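Long-range contacts in flagellar basal body protein (PDB 5NPY), which probably forms part of the flagellar hook of Helicobacter pylori, the curved joint that passes motor torque to the filament: residues 89-94 with 122-127; 95-100 with 505-510. All coordinates share one frame; numbering follows the deposited sequence.

Contact 1. Residues 89-94 with 122-127; sequences MAYQGK and LTRAGN
The guanidinium of R124 reaches end-on to one backbone oxygen, G93 O: NH2 binds it at 2.7 Å and NH1 at 2.8 Å. The oxygen lies near the guanidinium plane, 9° out of it, and the G93 carbonyl points almost straight back at the forked group. This two-nitrogen grip fixes the rotation of the guanidinium. A weak third bond, bent to 123° at the hydrogen, runs 3.1 Å from R124 NH1 to Y91 O, so the group faces two carbonyl oxygens of one strand end, which probably eases its positive charge. R124 gets there with CB, CG and CD extended and a bend at chi3 (-88°) that swings the group toward the strand. Its NH1 also approaches Y91 CD1, with the ring and guanidinium planes inclined to each other; E563 touches the arginine too. The Y91 ring is tethered in turn by its hydroxyl, which donates to K94 O just past the strand's end. Farther back along the strand, a water accepts from Y91 N and donates to R124 O, joining two backbones too far apart to bond directly. At the other end M89 N binds G126 O at 3.0 Å, while G126 CA comes within 3.2 Å of M89 O in a CA-H...O contact; with no side chain on G126, the two backbones can close up here. M89 CG rests against G126 O. In the 122-127 segment T123 OG1 accepts from A125 N, an ST turn that bends the chain after strand 121-123. The contact ties the link between strands 121-123 and 127-130, within the FlgE/F/G D1 family region, to strand 87-93, which pairs antiparallel with 127-130.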
ATOM      1  N   MET A  89      18.779 -34.923  -4.176  1.00 39.68           N
ATOM      2  CA  MET A  89      19.590 -33.813  -4.652  1.00 41.22           C
ATOM      3  C   MET A  89      21.032 -34.268  -4.797  1.00 39.18           C
ATOM      4  O   MET A  89      21.428 -35.318  -4.282  1.00 43.62           O
ATOM      5  CB  MET A  89      19.503 -32.602  -3.708  1.00 39.31           C
ATOM      6  CG  MET A  89      19.911 -32.905  -2.261  1.00 31.15           C
ATOM      7  SD  MET A  89      19.651 -31.489  -1.166  1.00 46.53           S
ATOM      8  CE  MET A  89      17.880 -31.597  -0.900  1.00 35.84           C
ATOM      9  N   ALA A  90      21.814 -33.462  -5.514  1.00 40.48           N
ATOM     10  CA  ALA A  90      23.217 -33.756  -5.770  1.00 50.03           C
ATOM     11  C   ALA A  90      24.037 -32.482  -5.644  1.00 49.69           C
ATOM     12  O   ALA A  90      23.609 -31.411  -6.085  1.00 47.25           O
ATOM     13  CB  ALA A  90      23.423 -34.378  -7.159  1.00 46.42           C
ATOM     14  N   TYR A  91      25.216 -32.608  -5.040  1.00 50.41           N
ATOM     15  CA  TYR A  91      26.124 -31.493  -4.815  1.00 46.97           C
ATOM     16  C   TYR A  91      27.283 -31.585  -5.798  1.00 53.15           C
ATOM     17  O   TYR A  91      27.947 -32.624  -5.884  1.00 56.52           O
ATOM     18  CB  TYR A  91      26.642 -31.500  -3.371  1.00 36.09           C
ATOM     19  CG  TYR A  91      27.556 -30.339  -3.024  1.00 45.25           C
ATOM     20  CD1 TYR A  91      28.867 -30.555  -2.616  1.00 47.55           C
ATOM     21  CD2 TYR A  91      27.109 -29.020  -3.103  1.00 49.45           C
ATOM     22  CE1 TYR A  91      29.710 -29.490  -2.290  1.00 42.94           C
ATOM     23  CE2 TYR A  91      27.945 -27.953  -2.782  1.00 47.97           C
ATOM     24  CZ  TYR A  91      29.243 -28.199  -2.375  1.00 42.84           C
ATOM     25  OH  TYR A  91      30.071 -27.151  -2.054  1.00 44.76           O
ATOM     26  N   GLN A  92      27.514 -30.510  -6.546  1.00 56.27           N
ATOM     27  CA  GLN A  92      28.705 -30.367  -7.375  1.00 60.50           C
ATOM     28  C   GLN A  92      29.709 -29.465  -6.674  1.00 50.05           C
ATOM     29  O   GLN A  92      29.326 -28.507  -6.004  1.00 66.40           O
ATOM     30  CB  GLN A  92      28.372 -29.767  -8.738  1.00 73.99           C
ATOM     31  CG  GLN A  92      27.733 -30.698  -9.730  1.00 85.35           C
ATOM     32  CD  GLN A  92      27.664 -30.061 -11.104  1.00 96.31           C
ATOM     33  OE1 GLN A  92      26.976 -30.552 -11.997  1.00102.64           O
ATOM     34  NE2 GLN A  92      28.383 -28.954 -11.279  1.00 96.04           N
ATOM     35  N   GLY A  93      30.984 -29.763  -6.834  1.00 45.24           N
ATOM     36  CA  GLY A  93      32.025 -28.985  -6.185  1.00 48.78           C
ATOM     37  C   GLY A  93      32.584 -29.674  -4.956  1.00 46.79           C
ATOM     38  O   GLY A  93      32.325 -30.851  -4.688  1.00 49.91           O
ATOM     39  N   LYS A  94      33.376 -28.908  -4.200  1.00 39.28           N
ATOM     40  CA  LYS A  94      34.018 -29.408  -2.993  1.00 50.44           C
ATOM     41  C   LYS A  94      33.119 -29.166  -1.787  1.00 52.81           C
ATOM     42  O   LYS A  94      32.588 -28.065  -1.612  1.00 51.34           O
ATOM     43  CB  LYS A  94      35.375 -28.736  -2.780  1.00 63.18           C
ATOM     44  CG  LYS A  94      36.528 -29.719  -2.555  1.00 73.50           C
ATOM     45  CD  LYS A  94      36.717 -30.629  -3.772  1.00 78.57           C
ATOM     46  CE  LYS A  94      37.918 -31.550  -3.626  1.00 77.68           C
ATOM     47  NZ  LYS A  94      37.898 -32.609  -4.679  1.00 76.89           N
ATOM     48  N   LEU A 122      29.433 -36.641   7.667  1.00 42.07           N
ATOM     49  CA  LEU A 122      29.467 -35.975   6.376  1.00 47.37           C
ATOM     50  C   LEU A 122      29.191 -36.997   5.284  1.00 49.49           C
ATOM     51  O   LEU A 122      29.607 -38.149   5.392  1.00 48.79           O
ATOM     52  CB  LEU A 122      30.818 -35.302   6.155  1.00 45.37           C
ATOM     53  CG  LEU A 122      31.118 -34.348   7.306  1.00 42.00           C
ATOM     54  CD1 LEU A 122      32.512 -34.609   7.837  1.00 33.66           C
ATOM     55  CD2 LEU A 122      30.941 -32.900   6.862  1.00 39.90           C
ATOM     56  N   THR A 123      28.490 -36.576   4.236  1.00 46.88           N
ATOM     57  CA  THR A 123      28.155 -37.476   3.143  1.00 41.82           C
ATOM     58  C   THR A 123      28.007 -36.660   1.874  1.00 42.75           C
ATOM     59  O   THR A 123      27.713 -35.463   1.923  1.00 45.21           O
ATOM     60  CB  THR A 123      26.855 -38.272   3.411  1.00 37.34           C
ATOM     61  OG1 THR A 123      26.540 -39.080   2.278  1.00 44.54           O
ATOM     62  CG2 THR A 123      25.690 -37.352   3.662  1.00 32.13           C
ATOM     63  N   ARG A 124      28.225 -37.313   0.734  1.00 38.34           N
ATOM     64  CA  ARG A 124      27.850 -36.746  -0.549  1.00 38.73           C
ATOM     65  C   ARG A 124      26.645 -37.455  -1.158  1.00 42.03           C
ATOM     66  O   ARG A 124      26.222 -37.097  -2.262  1.00 40.39           O
ATOM     67  CB  ARG A 124      29.049 -36.764  -1.510  1.00 49.68           C
ATOM     68  CG  ARG A 124      28.959 -35.728  -2.642  1.00 56.25           C
ATOM     69  CD  ARG A 124      30.193 -35.729  -3.551  1.00 53.40           C
ATOM     70  NE  ARG A 124      31.244 -34.851  -3.055  1.00 49.99           N
ATOM     71  CZ  ARG A 124      31.450 -33.613  -3.488  1.00 51.43           C
ATOM     72  NH1 ARG A 124      30.688 -33.097  -4.442  1.00 51.39           N
ATOM     73  NH2 ARG A 124      32.431 -32.893  -2.969  1.00 60.77           N
ATOM     74  N   ALA A 125      26.060 -38.429  -0.452  1.00 45.36           N
ATOM     75  CA  ALA A 125      24.817 -39.069  -0.884  1.00 46.95           C
ATOM     76  C   ALA A 125      23.634 -38.147  -0.599  1.00 46.53           C
ATOM     77  O   ALA A 125      23.396 -37.771   0.554  1.00 43.32           O
ATOM     78  CB  ALA A 125      24.626 -40.410  -0.177  1.00 34.33           C
ATOM     79  N   GLY A 126      22.883 -37.793  -1.642  1.00 46.21           N
ATOM     80  CA  GLY A 126      21.792 -36.841  -1.499  1.00 33.91           C
ATOM     81  C   GLY A 126      20.394 -37.418  -1.627  1.00 39.39           C
ATOM     82  O   GLY A 126      19.433 -36.670  -1.813  1.00 49.67           O
ATOM     83  N   ASN A 127      20.252 -38.740  -1.528  1.00 46.30           N
ATOM     84  CA  ASN A 127      18.948 -39.376  -1.722  1.00 50.35           C
ATOM     85  C   ASN A 127      18.162 -39.307  -0.409  1.00 49.47           C
ATOM     86  O   ASN A 127      17.968 -40.290   0.309  1.00 47.35           O
ATOM     87  CB  ASN A 127      19.109 -40.801  -2.248  1.00 59.02           C
ATOM     88  CG  ASN A 127      19.877 -41.711  -1.303  1.00 63.06           C
ATOM     89  OD1 ASN A 127      20.724 -41.263  -0.531  1.00 64.86           O
ATOM     90  ND2 ASN A 127      19.576 -43.003  -1.362  1.00 63.31           N
TER
HETATM   91  O   HOH W   1      25.954 -35.143  -4.314  1.00 37.15           O

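Contact 2. Residues 95-100 with 505-510; sequences GWFVIG and IGILAF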
ATOM      1  N   GLY A  95      32.959 -30.195  -0.954  1.00 51.16           N
ATOM      2  CA  GLY A  95      32.097 -30.083   0.209  1.00 51.00           C
ATOM      3  C   GLY A  95      31.206 -31.284   0.466  1.00 41.88           C
ATOM      4  O   GLY A  95      31.193 -32.250  -0.308  1.00 36.40           O
ATOM      5  N   TRP A  96      30.441 -31.219   1.555  1.00 36.82           N
ATOM      6  CA  TRP A  96      29.720 -32.370   2.075  1.00 36.44           C
ATOM      7  C   TRP A  96      28.353 -31.956   2.578  1.00 39.35           C
ATOM      8  O   TRP A  96      28.198 -30.879   3.160  1.00 38.47           O
ATOM      9  CB  TRP A  96      30.475 -33.024   3.231  1.00 40.60           C
ATOM     10  CG  TRP A  96      31.880 -33.366   2.885  1.00 46.80           C
ATOM     11  CD1 TRP A  96      32.975 -32.552   2.958  1.00 49.03           C
ATOM     12  CD2 TRP A  96      32.342 -34.617   2.393  1.00 41.34           C
ATOM     13  NE1 TRP A  96      34.093 -33.226   2.540  1.00 41.69           N
ATOM     14  CE2 TRP A  96      33.729 -34.497   2.189  1.00 40.03           C
ATOM     15  CE3 TRP A  96      31.716 -35.831   2.105  1.00 43.87           C
ATOM     16  CZ2 TRP A  96      34.498 -35.546   1.716  1.00 35.93           C
ATOM     17  CZ3 TRP A  96      32.484 -36.872   1.635  1.00 38.22           C
ATOM     18  CH2 TRP A  96      33.859 -36.721   1.445  1.00 37.68           C
ATOM     19  N   PHE A  97      27.371 -32.824   2.352  1.00 38.41           N
ATOM     20  CA  PHE A  97      26.154 -32.783   3.145  1.00 40.87           C
ATOM     21  C   PHE A  97      26.502 -33.097   4.594  1.00 41.58           C
ATOM     22  O   PHE A  97      27.511 -33.746   4.881  1.00 43.97           O
ATOM     23  CB  PHE A  97      25.123 -33.785   2.609  1.00 40.09           C
ATOM     24  CG  PHE A  97      24.571 -33.421   1.250  1.00 44.98           C
ATOM     25  CD1 PHE A  97      24.068 -32.154   1.006  1.00 40.36           C
ATOM     26  CD2 PHE A  97      24.575 -34.342   0.212  1.00 45.29           C
ATOM     27  CE1 PHE A  97      23.568 -31.812  -0.235  1.00 45.92           C
ATOM     28  CE2 PHE A  97      24.074 -34.005  -1.039  1.00 48.35           C
ATOM     29  CZ  PHE A  97      23.575 -32.739  -1.264  1.00 50.95           C
ATOM     30  N   VAL A  98      25.670 -32.616   5.513  1.00 46.80           N
ATOM     31  CA  VAL A  98      25.871 -32.826   6.944  1.00 41.60           C
ATOM     32  C   VAL A  98      24.675 -33.564   7.501  1.00 37.17           C
ATOM     33  O   VAL A  98      23.530 -33.185   7.228  1.00 44.73           O
ATOM     34  CB  VAL A  98      26.044 -31.509   7.707  1.00 42.36           C
ATOM     35  CG1 VAL A  98      26.734 -31.800   9.013  1.00 40.36           C
ATOM     36  CG2 VAL A  98      26.768 -30.488   6.853  1.00 39.93           C
ATOM     37  N   ILE A  99      24.939 -34.603   8.290  1.00 35.40           N
ATOM     38  CA  ILE A  99      23.897 -35.425   8.896  1.00 36.11           C
ATOM     39  C   ILE A  99      24.329 -35.857  10.292  1.00 40.98           C
ATOM     40  O   ILE A  99      25.496 -35.751  10.671  1.00 39.02           O
ATOM     41  CB  ILE A  99      23.564 -36.670   8.058  1.00 36.97           C
ATOM     42  CG1 ILE A  99      24.741 -37.630   8.089  1.00 38.25           C
ATOM     43  CG2 ILE A  99      23.198 -36.290   6.624  1.00 38.18           C
ATOM     44  CD1 ILE A  99      24.467 -38.857   7.307  1.00 47.07           C
ATOM     45  N   GLY A 100      23.368 -36.381  11.044  1.00 44.87           N
ATOM     46  CA  GLY A 100      23.595 -36.775  12.413  1.00 48.32           C
ATOM     47  C   GLY A 100      22.478 -37.654  12.932  1.00 55.99           C
ATOM     48  O   GLY A 100      21.380 -37.700  12.367  1.00 54.32           O
ATOM     49  N   ILE A 505      19.878 -26.456   2.922  1.00 44.84           N
ATOM     50  CA  ILE A 505      20.655 -27.667   3.166  1.00 38.73           C
ATOM     51  C   ILE A 505      22.035 -27.287   3.682  1.00 38.59           C
ATOM     52  O   ILE A 505      22.736 -26.460   3.083  1.00 37.10           O
ATOM     53  CB  ILE A 505      20.763 -28.507   1.884  1.00 38.17           C
ATOM     54  CG1 ILE A 505      19.376 -28.830   1.325  1.00 35.96           C
ATOM     55  CG2 ILE A 505      21.539 -29.801   2.153  1.00 37.10           C
ATOM     56  CD1 ILE A 505      18.574 -29.785   2.182  1.00 34.55           C
ATOM     57  N   GLY A 506      22.429 -27.894   4.799  1.00 35.81           N
ATOM     58  CA  GLY A 506      23.787 -27.723   5.281  1.00 26.28           C
ATOM     59  C   GLY A 506      24.810 -28.209   4.266  1.00 35.09           C
ATOM     60  O   GLY A 506      24.621 -29.230   3.594  1.00 30.57           O
ATOM     61  N   ILE A 507      25.893 -27.441   4.137  1.00 30.27           N
ATOM     62  CA  ILE A 507      27.047 -27.790   3.317  1.00 33.57           C
ATOM     63  C   ILE A 507      28.287 -27.368   4.091  1.00 38.09           C
ATOM     64  O   ILE A 507      28.349 -26.247   4.603  1.00 37.71           O
ATOM     65  CB  ILE A 507      27.020 -27.107   1.932  1.00 26.85           C
ATOM     66  CG1 ILE A 507      25.888 -27.653   1.066  1.00 33.98           C
ATOM     67  CG2 ILE A 507      28.340 -27.315   1.201  1.00 31.32           C
ATOM     68  CD1 ILE A 507      26.184 -29.015   0.454  1.00 36.78           C
ATOM     69  N   LEU A 508      29.261 -28.260   4.196  1.00 46.41           N
ATOM     70  CA  LEU A 508      30.513 -27.964   4.879  1.00 43.24           C
ATOM     71  C   LEU A 508      31.672 -28.463   4.029  1.00 48.40           C
ATOM     72  O   LEU A 508      31.580 -29.520   3.396  1.00 45.98           O
ATOM     73  CB  LEU A 508      30.576 -28.600   6.276  1.00 38.11           C
ATOM     74  CG  LEU A 508      29.525 -28.119   7.281  1.00 43.14           C
ATOM     75  CD1 LEU A 508      29.462 -29.062   8.455  1.00 44.31           C
ATOM     76  CD2 LEU A 508      29.830 -26.701   7.755  1.00 52.54           C
ATOM     77  N   ALA A 509      32.754 -27.691   4.012  1.00 50.62           N
ATOM     78  CA  ALA A 509      33.957 -28.027   3.269  1.00 52.84           C
ATOM     79  C   ALA A 509      35.147 -28.088   4.215  1.00 50.84           C
ATOM     80  O   ALA A 509      35.071 -27.692   5.382  1.00 45.17           O
ATOM     81  CB  ALA A 509      34.219 -27.017   2.143  1.00 48.71           C
ATOM     82  N   PHE A 510      36.258 -28.594   3.689  1.00 48.76           N
ATOM     83  CA  PHE A 510      37.489 -28.723   4.444  1.00 46.37           C
ATOM     84  C   PHE A 510      38.654 -28.451   3.515  1.00 50.48           C
ATOM     85  O   PHE A 510      38.569 -28.689   2.309  1.00 49.35           O
ATOM     86  CB  PHE A 510      37.649 -30.115   5.053  1.00 48.82           C
ATOM     87  CG  PHE A 510      36.496 -30.540   5.908  1.00 48.87           C
ATOM     88  CD1 PHE A 510      35.372 -31.122   5.341  1.00 44.37           C
ATOM     89  CD2 PHE A 510      36.542 -30.374   7.287  1.00 49.34           C
ATOM     90  CE1 PHE A 510      34.310 -31.520   6.135  1.00 48.01           C
ATOM     91  CE2 PHE A 510      35.486 -30.773   8.085  1.00 45.35           C
ATOM     92  CZ  PHE A 510      34.368 -31.341   7.510  1.00 45.32           C
TER
HETATM   93  O   HOH W   2      23.330 -31.440   4.743  1.00 26.93           O
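W96 O is met by two neighbouring backbone groups of 505-510: L508 N donates to it at 3.0 Å, nearly straight at 160° and in the carbonyl plane, and I507 CA adds a CA-H...O contact at 3.3 Å. The return bond from W96 N to L508 O is short, 2.8 Å, but weak because it is bent. Together they make W96 and L508 a single antiparallel hydrogen-bonded pair. Beyond it the segments splay apart, and a water takes over, bridging V98 N and G506 O. Before it, G95 brings its CA close to A509, as its lack of a side chain and its positive phi (137°) permit. The side chains then fill two sides. V98 CG2 presses on L508 CD1 at 3.4 Å, tighter than usual for carbons, the two side chains crossing at about a right angle. The indole of W96 brings CD1 to 3.6 Å from F510 CE1; CD1 lies at the edge of the F510 ring, and the ring planes are steeply inclined to each other. L508 O sits near the indole plane, at its edge, while W96 NE1 is satisfied by D513. F97, with CG anti to its carbonyl carbon (chi1 -68°), carries its ring back to the other segment: CD1 meets I505 CG2 at 3.6 Å and I507 CD1 at 3.8 Å, and I507 runs alongside it. M89 and Y91 of strand 87-93 close over F97 and the two isoleucines, and F128 meets the F97 ring edge-to-face. M107 packs on V98 and L508, L122 on W96 and F510; Y145 of strand 143-148 hydrogen-bonds to both V98 and G506, so that strand lies between the diverging parts of 97-100 and 499-509.

The two contacts lie 8 Å apart, centre to centre, toward one end of the elongated chain, and they interlock. Strands 87-93 and 97-100 follow each other directly, while T123 N probably hydrogen-bonds to F97 O, joining contact 1 to contact 2 through neighbouring strands. M89 CE packs against I505 CD1. Contact 1 is only partly buried and largely polar, built on an arginine that grips backbone carbonyls at a strand end. Contact 2 is fully buried: a short backbone pairing wrapped in aromatic and aliphatic side chains. Contact 1 is local in sequence, whereas contact 2 joins parts of the chain some 400 residues apart.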